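Local coordinates for esterase (Pelagibacterium halotolerans, PDB 5DWD), which probably hydrolyses carboxylic esters, as a carboxylesterase of the alpha/beta hydrolase superfamily, at residues 148-153 and 180-185; 170-175 and 206-211; 89-94 and 142-147; 58-63 and 227-232. All coordinates share one frame; numbering follows the deposited sequence.

How the contacts relate
All four contacts join pieces of one alpha/beta hydrolase domain, and none has a hydrogen bond across its segments. Contacts 1 and 3 are buried and both draw on helix 140-149: contact 1 joins the chain around its C-terminal end to residues leading into strand 182-187 through aliphatic carbons, whereas contact 3 sets a methionine against two aromatic side chains, methylene on one and sulfur at the edge of the other. Contacts 2 and 4 lie further out. There leucines still carry the packing, but an acidic side chain in contact 2 and an exposed ring in contact 4 edge it. Contact 2 touches contact 1, contact 4 reaches it from helix 226-239, and contacts 2 and 4 stay apart.

Contact 1 (148-153 and 180-185); sequences TGLRLP and PPVLLI
Leu150 and Pro180 meet through purely apolar groups. The two side chains pass at a slant, and one methyl does most of the touching: Leu150 CD2 lies 3.7 Å from Pro180 CD, with the neighbouring ring carbon Pro180 CG at 3.9 Å from the same methyl. With chi1 at -64° CG of Leu150 stands anti to the carbonyl carbon, and of the two branches at CG it is CD2, not the extended CD1, that meets the ring. Beyond the ring the same methyl only grazes the next inward-facing residue, with Leu150 CD2 4.4 Å from Val182 CG2. A branched aliphatic chain suits this dry place, as does a proline, whose ring offers carbons and whose nitrogen has no hydrogen to satisfy. Val182, branched at CB, is at home in a strand.

Backbone bonds shape the approach. A type I turn runs from Gly149 to Leu152; just ahead of its weak closing bond, Arg151 N donates to Thr148 O at 3.0 Å.

Charge is kept at the outer side of the turn. Arg151 NE forms a salt bridge with Glu175 OE1, and Arg151 also makes a cation-pi contact with Tyr147.

Side chains alternate along the strand at 182-187: Val182 faces Leu205 of helix 196-207, whereas Leu183 faces Phe235 of helix 226-239. A central, largely parallel sheet with helices packed on both sides is the three-layer alpha/beta/alpha build of the alpha/beta hydrolase fold, and this contact lies at the seam between a helical layer and the sheet, where the chain around the end of helix 140-149 meets the approach to strand 182-187.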
loop_
_atom_site.group_PDB
_atom_site.type_symbol
_atom_site.label_atom_id
_atom_site.label_comp_id
_atom_site.label_asym_id
_atom_site.label_seq_id
_atom_site.Cartn_x
_atom_site.Cartn_y
_atom_site.Cartn_z
ATOM N N THR B 148 -5.874 9.923 10.778
ATOM C CA THR B 148 -6.333 10.515 9.497
ATOM C C THR B 148 -5.693 9.827 8.315
ATOM O O THR B 148 -6.354 9.531 7.335
ATOM C CB THR B 148 -6.138 12.008 9.481
ATOM O OG1 THR B 148 -6.953 12.535 10.550
ATOM C CG2 THR B 148 -6.514 12.630 8.132
ATOM N N GLY B 149 -4.359 9.563 8.379
ATOM C CA GLY B 149 -3.646 9.045 7.226
ATOM C C GLY B 149 -4.212 7.726 6.723
ATOM O O GLY B 149 -4.302 7.507 5.553
ATOM N N LEU B 150 -4.556 6.857 7.646
ATOM C CA LEU B 150 -5.010 5.489 7.325
ATOM C C LEU B 150 -6.464 5.487 6.928
ATOM O O LEU B 150 -6.907 4.486 6.390
ATOM C CB LEU B 150 -4.738 4.488 8.472
ATOM C CG LEU B 150 -3.246 4.322 8.723
ATOM C CD1 LEU B 150 -3.048 3.392 9.918
ATOM C CD2 LEU B 150 -2.460 3.795 7.507
ATOM N N ARG B 151 -7.129 6.600 7.110
ATOM C CA ARG B 151 -8.575 6.723 6.684
ATOM C C ARG B 151 -8.713 7.441 5.332
ATOM O O ARG B 151 -9.850 7.607 4.853
ATOM C CB ARG B 151 -9.353 7.401 7.769
ATOM C CG ARG B 151 -9.636 6.523 8.980
ATOM C CD ARG B 151 -10.338 7.300 10.132
ATOM N NE ARG B 151 -10.719 6.400 11.200
ATOM C CZ ARG B 151 -9.907 5.837 12.085
ATOM N NH1 ARG B 151 -8.567 6.076 12.074
ATOM N NH2 ARG B 151 -10.415 5.012 13.012
ATOM N N LEU B 152 -7.629 7.893 4.727
ATOM C CA LEU B 152 -7.684 8.500 3.401
ATOM C C LEU B 152 -8.016 7.452 2.339
ATOM O O LEU B 152 -7.472 6.389 2.323
ATOM C CB LEU B 152 -6.331 9.115 3.038
ATOM C CG LEU B 152 -5.977 10.342 3.841
ATOM C CD1 LEU B 152 -4.528 10.698 3.615
ATOM C CD2 LEU B 152 -6.865 11.497 3.420
ATOM N N PRO B 153 -8.937 7.795 1.399
ATOM C CA PRO B 153 -9.361 6.824 0.398
ATOM C C PRO B 153 -8.277 6.537 -0.653
ATOM O O PRO B 153 -8.260 5.467 -1.253
ATOM C CB PRO B 153 -10.605 7.532 -0.223
ATOM C CG PRO B 153 -10.312 8.995 -0.084
ATOM C CD PRO B 153 -9.634 9.096 1.282
ATOM N N PRO B 180 -0.680 2.891 3.153
ATOM C CA PRO B 180 0.634 3.369 2.831
ATOM C C PRO B 180 1.680 2.691 3.727
ATOM O O PRO B 180 1.287 2.186 4.815
ATOM C CB PRO B 180 0.531 4.830 3.199
ATOM C CG PRO B 180 -0.377 4.859 4.359
ATOM C CD PRO B 180 -1.459 3.860 3.971
ATOM N N PRO B 181 2.958 2.709 3.345
ATOM C CA PRO B 181 3.977 2.267 4.283
ATOM C C PRO B 181 4.052 3.210 5.482
ATOM O O PRO B 181 3.814 4.386 5.367
ATOM C CB PRO B 181 5.275 2.371 3.530
ATOM C CG PRO B 181 4.987 3.184 2.341
ATOM C CD PRO B 181 3.532 3.098 2.047
ATOM N N VAL B 182 4.419 2.620 6.644
ATOM C CA VAL B 182 4.399 3.357 7.883
ATOM C C VAL B 182 5.708 3.062 8.598
ATOM O O VAL B 182 6.119 1.925 8.748
ATOM C CB VAL B 182 3.190 2.950 8.785
ATOM C CG1 VAL B 182 3.312 3.550 10.187
ATOM C CG2 VAL B 182 1.856 3.301 8.133
ATOM N N LEU B 183 6.349 4.111 9.065
ATOM C CA LEU B 183 7.499 3.984 9.939
ATOM C C LEU B 183 7.181 4.571 11.308
ATOM O O LEU B 183 6.808 5.769 11.430
ATOM C CB LEU B 183 8.658 4.772 9.365
ATOM C CG LEU B 183 9.957 4.949 10.140
ATOM C CD1 LEU B 183 10.483 3.615 10.609
ATOM C CD2 LEU B 183 10.984 5.771 9.413
ATOM N N LEU B 184 7.302 3.754 12.357
ATOM C CA LEU B 184 7.142 4.180 13.734
ATOM C C LEU B 184 8.495 4.341 14.367
ATOM O O LEU B 184 9.347 3.456 14.175
ATOM C CB LEU B 184 6.386 3.112 14.529
ATOM C CG LEU B 184 5.042 2.637 13.920
ATOM C CD1 LEU B 184 4.563 1.354 14.618
ATOM C CD2 LEU B 184 3.958 3.696 13.952
ATOM N N ILE B 185 8.678 5.447 15.101
ATOM C CA ILE B 185 9.932 5.734 15.761
ATOM C C ILE B 185 9.604 6.171 17.141
ATOM O O ILE B 185 8.773 7.080 17.321
ATOM C CB ILE B 185 10.657 6.890 15.034
ATOM C CG1 ILE B 185 11.052 6.395 13.630
ATOM C CG2 ILE B 185 11.888 7.339 15.842
ATOM C CD1 ILE B 185 11.645 7.410 12.787
#

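Contact 2 (170-175 and 206-211); sequences EKLEAE and IDLGID
Leu172 lies against Leu208, the two leucines passing at a slant. One methyl of Leu208 rests along the CD2 arm of its partner: Leu208 CD1 is 3.6 Å from Leu172 CD2 and 3.8 Å from Leu172 CG. Leu172 turns CG away from its backbone nitrogen, to the anti position (chi1 -178°), and that sends its branch out towards the neighbouring helix.

The second methyl of Leu208 serves Glu173. Here the side chains cross at about a right angle, and Leu208 CD2 touches the aliphatic part of the glutamate, 3.9 Å from Glu173 CG and 4.0 Å from Glu173 CA. A glutamate suits this outer position because its methylenes cover the leucine while its extended chain takes the carboxylate onward, to a long and weak ion pair with Lys204. With an alanine in place of Leu208 both methyls are gone, and Leu172 CD2 and Glu173 CG would probably lose their cover, opening a gap between the two helix ends.

Leu208 is followed by Gly209, which closes a Schellman motif: Gly209 N bonds to Ile206 O at 2.9 Å, and its positive phi of 96° would jam a CB against the preceding carbonyl. The chain can then leave the helix and run on into strand 212-217.

The contact thus ties the last turns of helices 169-175 and 196-207 together near the subunit interface. Lys179 of the same chain bonds to Leu208 O, while Lys179 of the second subunit bonds to Asp207 O. Inward from both helix ends, Ile210 packs on Leu150, beside the edge strand 212-217 of the largely parallel sheet.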
loop_
_atom_site.group_PDB
_atom_site.type_symbol
_atom_site.label_atom_id
_atom_site.label_comp_id
_atom_site.label_asym_id
_atom_site.label_seq_id
_atom_site.Cartn_x
_atom_site.Cartn_y
_atom_site.Cartn_z
ATOM N N GLU B 170 -9.564 -0.897 17.516
ATOM C CA GLU B 170 -10.805 -1.578 16.998
ATOM C C GLU B 170 -11.588 -0.772 15.917
ATOM O O GLU B 170 -12.024 -1.327 14.895
ATOM C CB GLU B 170 -11.728 -2.016 18.180
ATOM N N LYS B 171 -11.713 0.525 16.064
ATOM C CA LYS B 171 -12.311 1.342 15.031
ATOM C C LYS B 171 -11.485 1.278 13.736
ATOM O O LYS B 171 -12.050 1.270 12.629
ATOM C CB LYS B 171 -12.460 2.785 15.541
ATOM C CG LYS B 171 -13.650 3.506 14.984
ATOM C CD LYS B 171 -13.595 5.019 15.171
ATOM C CE LYS B 171 -13.991 5.386 16.577
ATOM N NZ LYS B 171 -15.468 5.519 16.755
ATOM N N LEU B 172 -10.148 1.201 13.879
ATOM C CA LEU B 172 -9.256 1.257 12.690
ATOM C C LEU B 172 -9.457 0.033 11.796
ATOM O O LEU B 172 -9.499 0.095 10.563
ATOM C CB LEU B 172 -7.779 1.287 13.133
ATOM C CG LEU B 172 -6.778 1.398 12.000
ATOM C CD1 LEU B 172 -6.968 2.669 11.178
ATOM C CD2 LEU B 172 -5.357 1.312 12.601
ATOM N N GLU B 173 -9.555 -1.107 12.423
ATOM C CA GLU B 173 -9.934 -2.341 11.711
ATOM C C GLU B 173 -11.116 -2.185 10.714
ATOM O O GLU B 173 -11.030 -2.618 9.580
ATOM C CB GLU B 173 -10.236 -3.434 12.759
ATOM C CG GLU B 173 -9.776 -4.825 12.312
ATOM C CD GLU B 173 -9.994 -5.900 13.367
ATOM O OE1 GLU B 173 -10.322 -5.552 14.526
ATOM O OE2 GLU B 173 -9.840 -7.098 13.027
ATOM N N ALA B 174 -12.160 -1.475 11.131
ATOM C CA ALA B 174 -13.358 -1.272 10.357
ATOM C C ALA B 174 -13.261 -0.088 9.436
ATOM O O ALA B 174 -13.987 -0.013 8.471
ATOM C CB ALA B 174 -14.553 -1.087 11.289
ATOM N N GLU B 175 -12.365 0.858 9.719
ATOM C CA GLU B 175 -12.365 2.126 9.010
ATOM C C GLU B 175 -11.165 2.358 8.114
ATOM O O GLU B 175 -11.170 3.318 7.358
ATOM C CB GLU B 175 -12.471 3.272 10.002
ATOM C CG GLU B 175 -13.797 3.244 10.771
ATOM C CD GLU B 175 -14.049 4.386 11.735
ATOM O OE1 GLU B 175 -13.175 5.242 11.998
ATOM O OE2 GLU B 175 -15.162 4.389 12.308
ATOM N N ILE B 206 0.685 -4.423 10.843
ATOM C CA ILE B 206 1.038 -5.512 9.959
ATOM C C ILE B 206 -0.181 -6.408 9.691
ATOM O O ILE B 206 -0.390 -6.897 8.526
ATOM C CB ILE B 206 2.248 -6.275 10.515
ATOM C CG1 ILE B 206 3.520 -5.455 10.390
ATOM C CG2 ILE B 206 2.432 -7.625 9.791
ATOM C CD1 ILE B 206 4.681 -5.988 11.206
ATOM N N ASP B 207 -0.981 -6.650 10.713
ATOM C CA ASP B 207 -2.180 -7.483 10.596
ATOM C C ASP B 207 -3.222 -6.882 9.665
ATOM O O ASP B 207 -3.971 -7.608 8.998
ATOM C CB ASP B 207 -2.817 -7.778 11.931
ATOM C CG ASP B 207 -2.119 -8.950 12.656
ATOM O OD1 ASP B 207 -1.318 -9.700 12.027
ATOM O OD2 ASP B 207 -2.367 -9.159 13.861
ATOM N N LEU B 208 -3.239 -5.556 9.590
ATOM C CA LEU B 208 -4.129 -4.851 8.705
ATOM C C LEU B 208 -3.597 -4.813 7.294
ATOM O O LEU B 208 -4.293 -4.299 6.387
ATOM C CB LEU B 208 -4.388 -3.394 9.221
ATOM C CG LEU B 208 -5.173 -3.355 10.532
ATOM C CD1 LEU B 208 -5.277 -1.930 11.135
ATOM C CD2 LEU B 208 -6.537 -4.013 10.390
ATOM N N GLY B 209 -2.377 -5.277 7.083
ATOM C CA GLY B 209 -1.782 -5.304 5.740
ATOM C C GLY B 209 -0.887 -4.164 5.370
ATOM O O GLY B 209 -0.511 -3.997 4.203
ATOM N N ILE B 210 -0.525 -3.343 6.366
ATOM C CA ILE B 210 0.441 -2.316 6.159
ATOM C C ILE B 210 1.838 -2.817 6.214
ATOM O O ILE B 210 2.210 -3.706 7.058
ATOM C CB ILE B 210 0.203 -1.209 7.233
ATOM C CG1 ILE B 210 -1.167 -0.566 6.964
ATOM C CG2 ILE B 210 1.280 -0.167 7.180
ATOM C CD1 ILE B 210 -1.716 0.158 8.138
ATOM N N ASP B 211 2.647 -2.300 5.311
ATOM C CA ASP B 211 4.061 -2.471 5.378
ATOM C C ASP B 211 4.636 -1.507 6.408
ATOM O O ASP B 211 5.040 -0.363 6.107
ATOM C CB ASP B 211 4.664 -2.277 3.993
ATOM C CG ASP B 211 6.112 -2.556 3.949
ATOM O OD1 ASP B 211 6.701 -3.048 4.936
ATOM O OD2 ASP B 211 6.704 -2.147 2.933
#

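Contact 3 (89-94 and 142-147); sequences YEWFPL and AMMALY
Trp91, which packs against Met144, is held by both of its N-H groups: indole NE1 donates to the carbonyl oxygen of His48, and the backbone N to OE1 of Gln140. With the indole tethered, its root is presented to the helix, where Met144 CG lies 3.9 Å from both Trp91 CB and Trp91 CG. This methylene approaches the tryptophan obliquely.

The thioether of the same methionine turns to the next residue. Met144 SD is 3.8 Å from Phe92 CE2 and 4.1 Å from Phe92 CD2, and lies 5.0 Å from the ring centroid of Phe92. At 83° from the ring normal it meets the ring at its edge, in plane, a Met-aromatic contact in which the polarisable sulfur faces weakly positive ring hydrogens. The bend at chi2 (-47°) turns SD aside from the line of CB and CG, so that CG stays on Trp91 while SD reaches Phe92. CG of Phe92 sits between its own N and carbonyl carbon, the crowded position (chi1 52°), and this turns the ring toward the helix. An alanine in place of Met144 has no sulfur, and the edge of Phe92 would probably be left without its partner, with a gap beside Trp91.

Leu94 and Met143, one in each segment, line the pocket that holds a polyether molecule, and Trp91 touches the probable nucleophile elbow ahead of helix 140-149. That helix is packed between helix 101-126 and the sheet: Met144 also touches Ala111 and Leu115, and Ala145 and Leu146 rest on Ile159 of strand 158-162. From the other segment Trp91 reaches Leu47 of strand 42-47.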
loop_
_atom_site.group_PDB
_atom_site.type_symbol
_atom_site.label_atom_id
_atom_site.label_comp_id
_atom_site.label_asym_id
_atom_site.label_seq_id
_atom_site.Cartn_x
_atom_site.Cartn_y
_atom_site.Cartn_z
ATOM N N TYR B 89 -0.693 25.126 20.564
ATOM C CA TYR B 89 -1.907 24.581 19.979
ATOM C C TYR B 89 -2.122 23.114 20.342
ATOM O O TYR B 89 -1.152 22.405 20.737
ATOM C CB TYR B 89 -1.838 24.721 18.444
ATOM C CG TYR B 89 -1.728 26.160 17.990
ATOM C CD1 TYR B 89 -2.822 27.020 17.986
ATOM C CD2 TYR B 89 -0.456 26.684 17.724
ATOM C CE1 TYR B 89 -2.664 28.344 17.567
ATOM C CE2 TYR B 89 -0.276 28.009 17.316
ATOM C CZ TYR B 89 -1.396 28.830 17.271
ATOM O OH TYR B 89 -1.258 30.120 16.919
ATOM N N GLU B 90 -3.353 22.639 20.196
ATOM C CA GLU B 90 -3.695 21.244 20.390
ATOM C C GLU B 90 -4.561 20.744 19.271
ATOM O O GLU B 90 -5.391 21.536 18.732
ATOM C CB GLU B 90 -4.401 21.003 21.764
ATOM C CG GLU B 90 -5.746 21.756 21.873
ATOM C CD GLU B 90 -6.422 21.717 23.221
ATOM O OE1 GLU B 90 -5.705 21.655 24.239
ATOM O OE2 GLU B 90 -7.716 21.757 23.222
ATOM N N TRP B 91 -4.374 19.486 18.856
ATOM C CA TRP B 91 -5.269 18.880 17.900
ATOM C C TRP B 91 -6.605 18.599 18.594
ATOM O O TRP B 91 -7.675 18.602 17.964
ATOM C CB TRP B 91 -4.649 17.588 17.273
ATOM C CG TRP B 91 -3.463 17.889 16.488
ATOM C CD1 TRP B 91 -2.128 17.832 16.900
ATOM C CD2 TRP B 91 -3.456 18.437 15.166
ATOM N NE1 TRP B 91 -1.362 18.320 15.890
ATOM C CE2 TRP B 91 -2.119 18.710 14.835
ATOM C CE3 TRP B 91 -4.463 18.744 14.240
ATOM C CZ2 TRP B 91 -1.748 19.272 13.618
ATOM C CZ3 TRP B 91 -4.089 19.307 13.012
ATOM C CH2 TRP B 91 -2.746 19.559 12.715
ATOM N N PHE B 92 -6.522 18.276 19.874
ATOM C CA PHE B 92 -7.687 17.967 20.703
ATOM C C PHE B 92 -7.290 18.101 22.152
ATOM O O PHE B 92 -6.091 18.040 22.470
ATOM C CB PHE B 92 -8.311 16.597 20.407
ATOM C CG PHE B 92 -7.324 15.432 20.443
ATOM C CD1 PHE B 92 -7.001 14.789 21.646
ATOM C CD2 PHE B 92 -6.756 14.921 19.275
ATOM C CE1 PHE B 92 -6.132 13.711 21.689
ATOM C CE2 PHE B 92 -5.898 13.844 19.314
ATOM C CZ PHE B 92 -5.630 13.227 20.531
ATOM N N PRO B 93 -8.290 18.329 23.046
ATOM C CA PRO B 93 -7.965 18.588 24.456
ATOM C C PRO B 93 -7.635 17.326 25.200
ATOM O O PRO B 93 -8.003 16.193 24.793
ATOM C CB PRO B 93 -9.263 19.236 25.018
ATOM C CG PRO B 93 -10.298 18.857 24.070
ATOM C CD PRO B 93 -9.707 18.649 22.722
ATOM N N LEU B 94 -6.814 17.535 26.243
ATOM C CA LEU B 94 -6.413 16.486 27.125
ATOM C C LEU B 94 -6.666 16.900 28.563
ATOM O O LEU B 94 -6.525 18.084 28.909
ATOM C CB LEU B 94 -4.937 16.190 26.996
ATOM C CG LEU B 94 -4.492 15.523 25.663
ATOM C CD1 LEU B 94 -2.951 15.425 25.649
ATOM C CD2 LEU B 94 -5.173 14.206 25.411
ATOM N N ALA B 142 1.579 12.633 15.790
ATOM C CA ALA B 142 1.765 11.294 15.288
ATOM C C ALA B 142 0.484 10.482 15.373
ATOM O O ALA B 142 0.147 9.691 14.490
ATOM C CB ALA B 142 2.928 10.611 16.040
ATOM N N MET B 143 -0.257 10.673 16.449
ATOM C CA MET B 143 -1.533 9.985 16.659
ATOM C C MET B 143 -2.477 10.419 15.530
ATOM O O MET B 143 -3.153 9.557 14.942
ATOM C CB MET B 143 -2.079 10.319 18.017
ATOM C CG MET B 143 -1.287 9.728 19.169
ATOM S SD MET B 143 -1.928 10.340 20.749
ATOM C CE MET B 143 -0.460 10.217 21.744
ATOM N N MET B 144 -2.477 11.705 15.228
ATOM C CA MET B 144 -3.308 12.192 14.141
ATOM C C MET B 144 -2.846 11.749 12.781
ATOM O O MET B 144 -3.659 11.490 11.913
ATOM C CB MET B 144 -3.487 13.709 14.208
ATOM C CG MET B 144 -4.349 14.268 15.335
ATOM S SD MET B 144 -5.889 13.442 15.547
ATOM C CE MET B 144 -6.639 13.746 13.918
ATOM N N ALA B 145 -1.508 11.655 12.563
ATOM C CA ALA B 145 -0.984 11.223 11.296
ATOM C C ALA B 145 -1.468 9.815 10.953
ATOM O O ALA B 145 -1.902 9.536 9.835
ATOM C CB ALA B 145 0.520 11.320 11.231
ATOM N N LEU B 146 -1.451 8.916 11.956
ATOM C CA LEU B 146 -1.948 7.615 11.795
ATOM C C LEU B 146 -3.482 7.566 11.627
ATOM O O LEU B 146 -3.985 6.814 10.787
ATOM C CB LEU B 146 -1.495 6.729 12.968
ATOM C CG LEU B 146 0.028 6.436 12.990
ATOM C CD1 LEU B 146 0.400 5.843 14.357
ATOM C CD2 LEU B 146 0.453 5.474 11.889
ATOM N N TYR B 147 -4.198 8.318 12.433
ATOM C CA TYR B 147 -5.676 8.241 12.512
ATOM C C TYR B 147 -6.282 8.742 11.209
ATOM O O TYR B 147 -7.035 8.031 10.554
ATOM C CB TYR B 147 -6.151 9.086 13.678
ATOM C CG TYR B 147 -7.619 8.837 14.030
ATOM C CD1 TYR B 147 -8.638 9.475 13.348
ATOM C CD2 TYR B 147 -7.930 7.879 15.019
ATOM C CE1 TYR B 147 -9.982 9.226 13.688
ATOM C CE2 TYR B 147 -9.241 7.638 15.332
ATOM C CZ TYR B 147 -10.246 8.301 14.669
ATOM O OH TYR B 147 -11.554 8.017 15.095
#

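Contact 4 (58-63 and 227-232); sequences IALGQF and DGLDTA
Leu229 carries this contact, a helix-to-helix packing at the surface of the alpha/beta hydrolase fold, between helix 54-65 and the C-terminal helix 226-239. Taken in order, the second segment starts with Asp227, whose OD2 bonds to His215 and Ser217 of the edge strand 212-217. Gly228 follows, buried, its O packed on CD1 of Ile185 of strand 182-187.

Leu229 then points at the other helix and divides its two methyls. Leu229 CD1 presses on Leu60 CD1 at 3.4 Å, tighter than usual for two methyls, as the side chains slide past each other in opposite directions. Leu229 CD2 lies over one face of Phe63, 3.7 Å above the ring plane and 19° off the normal at the centroid, a CH-pi contact displaced toward the CE2 side. With CG anti to its nitrogen (chi1 -175°), Leu229 extends far enough to reach both. A leucine fits because it can fork between an aliphatic and an aromatic neighbour.

Asp230, an exposed carboxylate, bonds to Gln226 instead. Thr231 returns to its own helix: its OG1 donates to Asp227 O at 2.9 Å, while its N reaches the same oxygen from the opposite face of the carbonyl plane. Ala232 is small enough for close approach, leaning on Trp64 and setting its CB against the CD1 methyl of Ile185.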
loop_
_atom_site.group_PDB
_atom_site.type_symbol
_atom_site.label_atom_id
_atom_site.label_comp_id
_atom_site.label_asym_id
_atom_site.label_seq_id
_atom_site.Cartn_x
_atom_site.Cartn_y
_atom_site.Cartn_z
ATOM N N ILE B 58 8.495 22.966 11.708
ATOM C CA ILE B 58 9.050 23.311 10.392
ATOM C C ILE B 58 10.584 23.221 10.461
ATOM O O ILE B 58 11.216 23.078 9.422
ATOM C CB ILE B 58 8.601 24.712 9.895
ATOM C CG1 ILE B 58 8.729 24.824 8.369
ATOM C CG2 ILE B 58 9.345 25.842 10.584
ATOM C CD1 ILE B 58 7.809 23.879 7.610
ATOM N N ALA B 59 11.172 23.261 11.655
ATOM C CA ALA B 59 12.662 23.087 11.795
ATOM C C ALA B 59 13.189 21.698 11.305
ATOM O O ALA B 59 14.344 21.567 10.830
ATOM C CB ALA B 59 13.077 23.277 13.227
ATOM N N LEU B 60 12.343 20.686 11.425
ATOM C CA LEU B 60 12.606 19.388 10.831
ATOM C C LEU B 60 12.613 19.519 9.277
ATOM O O LEU B 60 13.411 18.870 8.577
ATOM C CB LEU B 60 11.562 18.437 11.329
ATOM C CG LEU B 60 11.675 16.985 11.193
ATOM C CD1 LEU B 60 13.064 16.439 11.622
ATOM C CD2 LEU B 60 10.522 16.352 11.961
ATOM N N GLY B 61 11.716 20.360 8.762
ATOM C CA GLY B 61 11.590 20.705 7.370
ATOM C C GLY B 61 12.872 21.358 6.848
ATOM O O GLY B 61 13.376 20.985 5.783
ATOM N N GLN B 62 13.415 22.267 7.632
ATOM C CA GLN B 62 14.663 22.943 7.254
ATOM C C GLN B 62 15.813 21.955 7.185
ATOM O O GLN B 62 16.692 22.059 6.298
ATOM C CB GLN B 62 14.953 24.087 8.224
ATOM C CG GLN B 62 15.905 25.133 7.696
ATOM C CD GLN B 62 15.316 26.024 6.620
ATOM O OE1 GLN B 62 15.795 26.014 5.491
ATOM N NE2 GLN B 62 14.304 26.830 6.973
ATOM N N PHE B 63 15.837 20.998 8.105
ATOM C CA PHE B 63 16.906 19.985 8.142
ATOM C C PHE B 63 16.791 19.095 6.903
ATOM O O PHE B 63 17.784 18.767 6.259
ATOM C CB PHE B 63 16.801 19.172 9.424
ATOM C CG PHE B 63 17.714 18.008 9.503
ATOM C CD1 PHE B 63 19.018 18.163 9.910
ATOM C CD2 PHE B 63 17.279 16.743 9.160
ATOM C CE1 PHE B 63 19.867 17.079 9.951
ATOM C CE2 PHE B 63 18.123 15.649 9.206
ATOM C CZ PHE B 63 19.432 15.826 9.602
ATOM N N ASP B 227 19.359 9.309 16.349
ATOM C CA ASP B 227 19.173 8.087 15.618
ATOM C C ASP B 227 17.774 7.926 15.014
ATOM O O ASP B 227 17.668 7.314 13.962
ATOM C CB ASP B 227 19.501 6.866 16.410
ATOM C CG ASP B 227 18.570 6.651 17.541
ATOM O OD1 ASP B 227 18.861 7.227 18.580
ATOM O OD2 ASP B 227 17.544 5.944 17.421
ATOM N N GLY B 228 16.739 8.417 15.676
ATOM C CA GLY B 228 15.366 8.442 15.107
ATOM C C GLY B 228 15.329 9.330 13.852
ATOM O O GLY B 228 14.766 8.943 12.786
ATOM N N LEU B 229 15.956 10.481 13.940
ATOM C CA LEU B 229 16.058 11.401 12.816
ATOM C C LEU B 229 16.804 10.783 11.619
ATOM O O LEU B 229 16.304 10.758 10.507
ATOM C CB LEU B 229 16.775 12.642 13.282
ATOM C CG LEU B 229 16.883 13.779 12.274
ATOM C CD1 LEU B 229 15.482 14.099 11.762
ATOM C CD2 LEU B 229 17.558 15.042 12.827
ATOM N N ASP B 230 17.956 10.171 11.892
ATOM C CA ASP B 230 18.637 9.410 10.849
ATOM C C ASP B 230 17.847 8.253 10.229
ATOM O O ASP B 230 17.846 8.113 8.973
ATOM C CB ASP B 230 19.974 8.910 11.399
ATOM C CG ASP B 230 20.947 10.101 11.797
ATOM O OD1 ASP B 230 20.717 11.279 11.389
ATOM O OD2 ASP B 230 21.924 9.820 12.482
ATOM N N THR B 231 17.139 7.476 11.044
ATOM C CA THR B 231 16.254 6.393 10.563
ATOM C C THR B 231 15.185 7.004 9.593
ATOM O O THR B 231 14.953 6.456 8.515
ATOM C CB THR B 231 15.633 5.617 11.705
ATOM O OG1 THR B 231 16.698 4.972 12.469
ATOM C CG2 THR B 231 14.639 4.629 11.216
ATOM N N ALA B 232 14.550 8.093 10.016
ATOM C CA ALA B 232 13.548 8.784 9.202
ATOM C C ALA B 232 14.098 9.326 7.888
ATOM O O ALA B 232 13.496 9.175 6.860
ATOM C CB ALA B 232 12.816 9.902 9.970
#